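Local coordinates for protein probable sugar kinase (Clostridium perfringens, PDB 3KZH) that probably phosphorylates a sugar as a kinase of the pfkB (ribokinase-like) family, and holds beta-D-glucopyranose in the crystal, at residues A[6-11]-A[131-136]; A[245-250]-A[283-288]. All blocks are in the same frame, centred on the assembly; numbering follows the deposited sequence.

Interaction 1: residues A[6-11]-A[131-136]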
# COMPACT_ATOMS: atom_id res chain seq x y z
N GLU A 6 -1.03 -32.56 -5.19
CA GLU A 6 -2.49 -32.64 -5.11
C GLU A 6 -3.19 -31.78 -6.17
O GLU A 6 -2.63 -30.77 -6.61
CB GLU A 6 -2.95 -32.22 -3.70
CG GLU A 6 -2.51 -33.16 -2.55
CD GLU A 6 -3.45 -34.35 -2.29
OE1 GLU A 6 -3.63 -34.69 -1.10
OE2 GLU A 6 -3.98 -34.96 -3.24
N PRO A 7 -4.39 -32.20 -6.65
CA PRO A 7 -5.13 -31.43 -7.66
C PRO A 7 -5.45 -29.98 -7.25
O PRO A 7 -5.68 -29.69 -6.07
CB PRO A 7 -6.41 -32.27 -7.86
CG PRO A 7 -6.53 -33.06 -6.61
CD PRO A 7 -5.11 -33.46 -6.37
N TYR A 8 -5.40 -29.09 -8.23
CA TYR A 8 -5.65 -27.67 -8.00
C TYR A 8 -6.62 -27.06 -9.00
O TYR A 8 -6.85 -27.60 -10.09
CB TYR A 8 -4.31 -26.89 -8.05
CG TYR A 8 -3.60 -26.92 -9.40
CD1 TYR A 8 -3.79 -25.88 -10.34
CD2 TYR A 8 -2.75 -27.99 -9.76
CE1 TYR A 8 -3.16 -25.90 -11.60
CE2 TYR A 8 -2.11 -28.02 -11.02
CZ TYR A 8 -2.33 -26.97 -11.92
OH TYR A 8 -1.74 -27.02 -13.15
N LEU A 9 -7.09 -25.86 -8.64
CA LEU A 9 -7.99 -25.07 -9.48
C LEU A 9 -7.21 -23.84 -9.88
O LEU A 9 -6.60 -23.18 -9.04
CB LEU A 9 -9.25 -24.63 -8.71
CG LEU A 9 -10.53 -24.42 -9.55
CD1 LEU A 9 -11.69 -24.61 -8.64
CD2 LEU A 9 -10.63 -23.12 -10.32
N LEU A 10 -7.30 -23.51 -11.17
CA LEU A 10 -6.63 -22.35 -11.69
C LEU A 10 -7.60 -21.21 -11.92
O LEU A 10 -8.69 -21.41 -12.46
CB LEU A 10 -5.87 -22.68 -12.98
CG LEU A 10 -5.07 -21.57 -13.69
CD1 LEU A 10 -3.97 -20.98 -12.82
CD2 LEU A 10 -4.49 -22.13 -14.97
N VAL A 11 -7.21 -20.03 -11.45
CA VAL A 11 -7.99 -18.81 -11.63
C VAL A 11 -7.02 -17.92 -12.42
O VAL A 11 -5.87 -17.77 -12.03
CB VAL A 11 -8.40 -18.14 -10.27
CG1 VAL A 11 -9.22 -16.88 -10.51
CG2 VAL A 11 -9.19 -19.11 -9.40
N ARG A 131 1.87 -23.24 -20.10
CA ARG A 131 0.87 -24.18 -20.66
C ARG A 131 0.56 -25.40 -19.78
O ARG A 131 -0.57 -25.86 -19.71
CB ARG A 131 1.29 -24.64 -22.06
CG ARG A 131 2.65 -25.35 -22.12
CD ARG A 131 2.90 -25.98 -23.46
NE ARG A 131 2.03 -27.13 -23.68
CZ ARG A 131 2.28 -28.11 -24.54
NH1 ARG A 131 3.39 -28.11 -25.27
NH2 ARG A 131 1.42 -29.12 -24.65
N GLU A 132 1.57 -25.85 -19.04
CA GLU A 132 1.48 -27.00 -18.15
C GLU A 132 0.60 -26.71 -16.93
O GLU A 132 0.02 -27.63 -16.35
CB GLU A 132 2.88 -27.41 -17.73
CG GLU A 132 3.04 -28.87 -17.43
CD GLU A 132 4.47 -29.21 -17.11
OE1 GLU A 132 5.26 -29.41 -18.06
OE2 GLU A 132 4.81 -29.25 -15.91
N ILE A 133 0.50 -25.44 -16.55
CA ILE A 133 -0.34 -25.04 -15.41
C ILE A 133 -1.81 -25.13 -15.83
O ILE A 133 -2.64 -25.62 -15.06
CB ILE A 133 0.02 -23.62 -14.89
CG1 ILE A 133 1.52 -23.49 -14.59
CG2 ILE A 133 -0.83 -23.27 -13.63
CD1 ILE A 133 2.08 -24.46 -13.52
N PHE A 134 -2.09 -24.73 -17.07
CA PHE A 134 -3.44 -24.78 -17.65
C PHE A 134 -3.88 -26.22 -17.91
O PHE A 134 -4.93 -26.64 -17.44
CB PHE A 134 -3.50 -24.01 -18.97
CG PHE A 134 -3.37 -22.53 -18.82
CD1 PHE A 134 -4.50 -21.74 -18.52
CD2 PHE A 134 -2.14 -21.89 -19.04
CE1 PHE A 134 -4.40 -20.32 -18.45
CE2 PHE A 134 -2.02 -20.48 -18.97
CZ PHE A 134 -3.16 -19.69 -18.68
N GLU A 135 -3.02 -26.98 -18.59
CA GLU A 135 -3.28 -28.39 -18.95
C GLU A 135 -3.53 -29.35 -17.78
O GLU A 135 -4.35 -30.27 -17.90
CB GLU A 135 -2.17 -28.93 -19.86
CG GLU A 135 -2.08 -28.22 -21.20
CD GLU A 135 -0.92 -28.67 -22.07
OE1 GLU A 135 0.16 -28.98 -21.52
OE2 GLU A 135 -1.08 -28.69 -23.31
N ASN A 136 -2.84 -29.13 -16.66
CA ASN A 136 -3.00 -29.98 -15.48
C ASN A 136 -3.99 -29.44 -14.44
O ASN A 136 -4.14 -30.02 -13.36
CB ASN A 136 -1.64 -30.28 -14.83
CG ASN A 136 -0.70 -31.03 -15.75
OD1 ASN A 136 0.26 -30.47 -16.27
ND2 ASN A 136 -0.99 -32.31 -15.99
O HOH W 1 -4.98 -30.47 -11.02
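Tyr8 reaches across to the last turn of helix 131-135 and gives its phenol proton to the backbone carbonyl of Ile133, with OH 2.5 Å from O, a short bond. The acceptor lies at the ring edge, near the ring plane. At the carbonyl, the donor comes in well bent, with a C=O...donor angle of 117° and a tilt of 15° from the carbonyl plane. Chi1 of 64° sets the ring between the backbone N and the carbonyl carbon of Tyr8. Its CE1 comes to 4.1 Å from Ile133 CG2, the two side chains crossing at about a right angle. On the other side of the ring, Tyr8 CE2 lies 3.7 Å from Asn136 O.

A water makes a second polar link, accepting from Tyr8 N at 3.1 Å and donating to Asn136 O at 2.5 Å. Backbone and side chain of Tyr8 thus each have a tie to the helix end.

Deeper in, Leu10 points at the helix with CG anti to its backbone N, and its two methyls divide the work. CD1 meets Ile133 CG2 at 4.0 Å, the side chains crossing at about a right angle; CD2 approaches the Phe134 ring obliquely, 3.6 Å from CD1 of that ring. Phe134 also stacks on Phe157 of helix 147-157, while Ile133 touches Asn60 and Met62 of the neighbouring strand 59-62. Leu9 points the other way, onto Met52 of helix 44-54. Strand 9-12, set between 59-62 and 139-143 with helices on both faces of the sheet, belongs to the alpha/beta/alpha sandwich of the ribokinase-like fold.

Interaction 2: residues A[245-250]-A[283-288]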
# COMPACT_ATOMS: atom_id res chain seq x y z
N THR A 245 -34.04 -18.46 2.63
CA THR A 245 -34.94 -17.53 3.31
C THR A 245 -34.05 -16.73 4.28
O THR A 245 -32.88 -17.08 4.48
CB THR A 245 -36.08 -18.28 4.08
OG1 THR A 245 -35.52 -19.08 5.13
CG2 THR A 245 -36.86 -19.19 3.15
N GLU A 246 -34.58 -15.64 4.84
CA GLU A 246 -33.87 -14.79 5.82
C GLU A 246 -32.55 -14.12 5.39
O GLU A 246 -31.68 -13.85 6.23
CB GLU A 246 -33.66 -15.56 7.15
CG GLU A 246 -34.94 -15.93 7.90
CD GLU A 246 -35.73 -14.71 8.34
OE1 GLU A 246 -35.19 -13.89 9.11
OE2 GLU A 246 -36.89 -14.57 7.89
N VAL A 247 -32.40 -13.82 4.10
CA VAL A 247 -31.18 -13.17 3.60
C VAL A 247 -31.37 -11.65 3.47
O VAL A 247 -32.15 -11.18 2.63
CB VAL A 247 -30.70 -13.76 2.22
CG1 VAL A 247 -29.37 -13.13 1.79
CG2 VAL A 247 -30.52 -15.26 2.31
N ASP A 248 -30.66 -10.91 4.32
CA ASP A 248 -30.69 -9.44 4.31
C ASP A 248 -29.39 -8.96 3.69
O ASP A 248 -28.30 -9.36 4.12
CB ASP A 248 -30.84 -8.87 5.74
CG ASP A 248 -32.15 -9.27 6.42
OD1 ASP A 248 -33.19 -9.39 5.72
OD2 ASP A 248 -32.14 -9.46 7.66
N VAL A 249 -29.50 -8.14 2.65
CA VAL A 249 -28.31 -7.63 1.97
C VAL A 249 -27.88 -6.24 2.41
O VAL A 249 -28.71 -5.38 2.70
CB VAL A 249 -28.43 -7.74 0.39
CG1 VAL A 249 -29.16 -9.00 0.00
CG2 VAL A 249 -29.11 -6.54 -0.23
N LYS A 250 -26.56 -6.06 2.52
CA LYS A 250 -25.95 -4.78 2.88
C LYS A 250 -25.26 -4.24 1.64
O LYS A 250 -25.51 -3.11 1.22
CB LYS A 250 -24.96 -4.95 4.04
CG LYS A 250 -25.60 -5.17 5.40
CD LYS A 250 -24.58 -5.10 6.52
CE LYS A 250 -25.23 -5.35 7.88
NZ LYS A 250 -24.26 -5.35 9.01
N MSE A 283 -22.02 -19.08 0.73
CA MSE A 283 -20.82 -18.23 0.56
C MSE A 283 -21.22 -16.87 0.01
O MSE A 283 -20.68 -15.83 0.42
CB MSE A 283 -19.81 -18.88 -0.40
CG MSE A 283 -19.15 -20.10 0.15
SE MSE A 283 -17.59 -20.67 -0.86
CE MSE A 283 -16.68 -18.96 -0.83
N SER A 284 -22.17 -16.88 -0.93
CA SER A 284 -22.67 -15.66 -1.54
C SER A 284 -23.48 -14.87 -0.51
O SER A 284 -23.31 -13.66 -0.42
CB SER A 284 -23.53 -15.98 -2.77
OG SER A 284 -23.94 -14.80 -3.43
N ASN A 285 -24.24 -15.58 0.33
CA ASN A 285 -25.06 -14.98 1.39
C ASN A 285 -24.23 -14.31 2.48
O ASN A 285 -24.62 -13.27 2.99
CB ASN A 285 -26.00 -16.01 2.05
CG ASN A 285 -27.14 -16.47 1.15
OD1 ASN A 285 -27.57 -15.76 0.22
ND2 ASN A 285 -27.66 -17.66 1.44
N ILE A 286 -23.08 -14.91 2.83
CA ILE A 286 -22.17 -14.38 3.85
C ILE A 286 -21.53 -13.08 3.37
O ILE A 286 -21.44 -12.11 4.12
CB ILE A 286 -21.05 -15.41 4.21
CG1 ILE A 286 -21.65 -16.64 4.89
CG2 ILE A 286 -20.06 -14.81 5.20
CD1 ILE A 286 -20.69 -17.80 5.10
N THR A 287 -21.13 -13.06 2.10
CA THR A 287 -20.50 -11.90 1.48
C THR A 287 -21.50 -10.76 1.27
O THR A 287 -21.15 -9.58 1.39
CB THR A 287 -19.83 -12.31 0.15
OG1 THR A 287 -18.92 -13.38 0.40
CG2 THR A 287 -19.05 -11.18 -0.45
N ILE A 288 -22.76 -11.13 1.02
CA ILE A 288 -23.84 -10.17 0.80
C ILE A 288 -24.29 -9.47 2.10
O ILE A 288 -24.77 -8.34 2.06
CB ILE A 288 -25.03 -10.87 0.03
CG1 ILE A 288 -25.44 -10.03 -1.17
CG2 ILE A 288 -26.22 -11.19 0.94
CD1 ILE A 288 -26.31 -10.77 -2.17
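Ile288 lays its CG2 methyl against two valines of the loop 245-250, at 3.8 Å from Val247 CG1 and likewise 3.8 Å from Val249 CG1. This loop follows strand 239-244 of the ribokinase-like core and leads into helix 255-268, whose start carries the Gly-Ala-Gly-Asp signature of the pfkB family; Gly256 of that signature lines the glucose pocket. The contact packs the stretch leading to the signature on the end of helix 273-288.

The two valines use different approaches. Val247 points at the helix, and its side chain crosses that of Ile288 at about a right angle. Val249 meets it obliquely, and its CG1 also comes 4.0 Å from Ile288 CD1, so this methyl touches both branches of the isoleucine. Ile288 itself is turned off a staggered rotamer (chi1 -129°). It also touches Ala255, and its side chain lies about 7 Å from the bound beta-D-glucopyranose, so that it joins the loop packing to the neighbourhood of the sugar.

One turn back, Asn285 presents its amide to Val247. Both valine methyls come within van der Waals range of the same oxygen: CG1 and CG2 each stand 3.6 Å from Asn285 OD1. With Val247 CG1 anti to the backbone N (chi1 -175°) and CG2 beside that N, the two methyls face this oxygen together from one side, while CG1 also reaches Ile288. The side chains of Val247 and Asn285 cross nearly perpendicularly.

A single backbone bond completes the contact. At the final residue of the helix, Ile288 O accepts from Lys250 N at 2.9 Å, the N-H...O angle being 178°.

In the fold
Interaction 1 and interaction 2 lie on opposite sides of the chain's centre, their centres 31 Å apart and their nearest atoms about 11 Å apart without touching. They share no secondary-structure element. In 6-11 with 131-136, a central sheet strand takes part, and buried leucine and phenylalanine lie beneath a partly exposed phenol, a water and an exposed asparagine. In 245-250 with 283-288, a surface loop lies on a helix end, and three of the six touching residues are exposed. Both join apolar packing to a bond accepted by a carbonyl near a helix's C-terminal end, but the donor is a side-chain hydroxyl in the first and a backbone amide in the second. The second alone lies near the bound sugar.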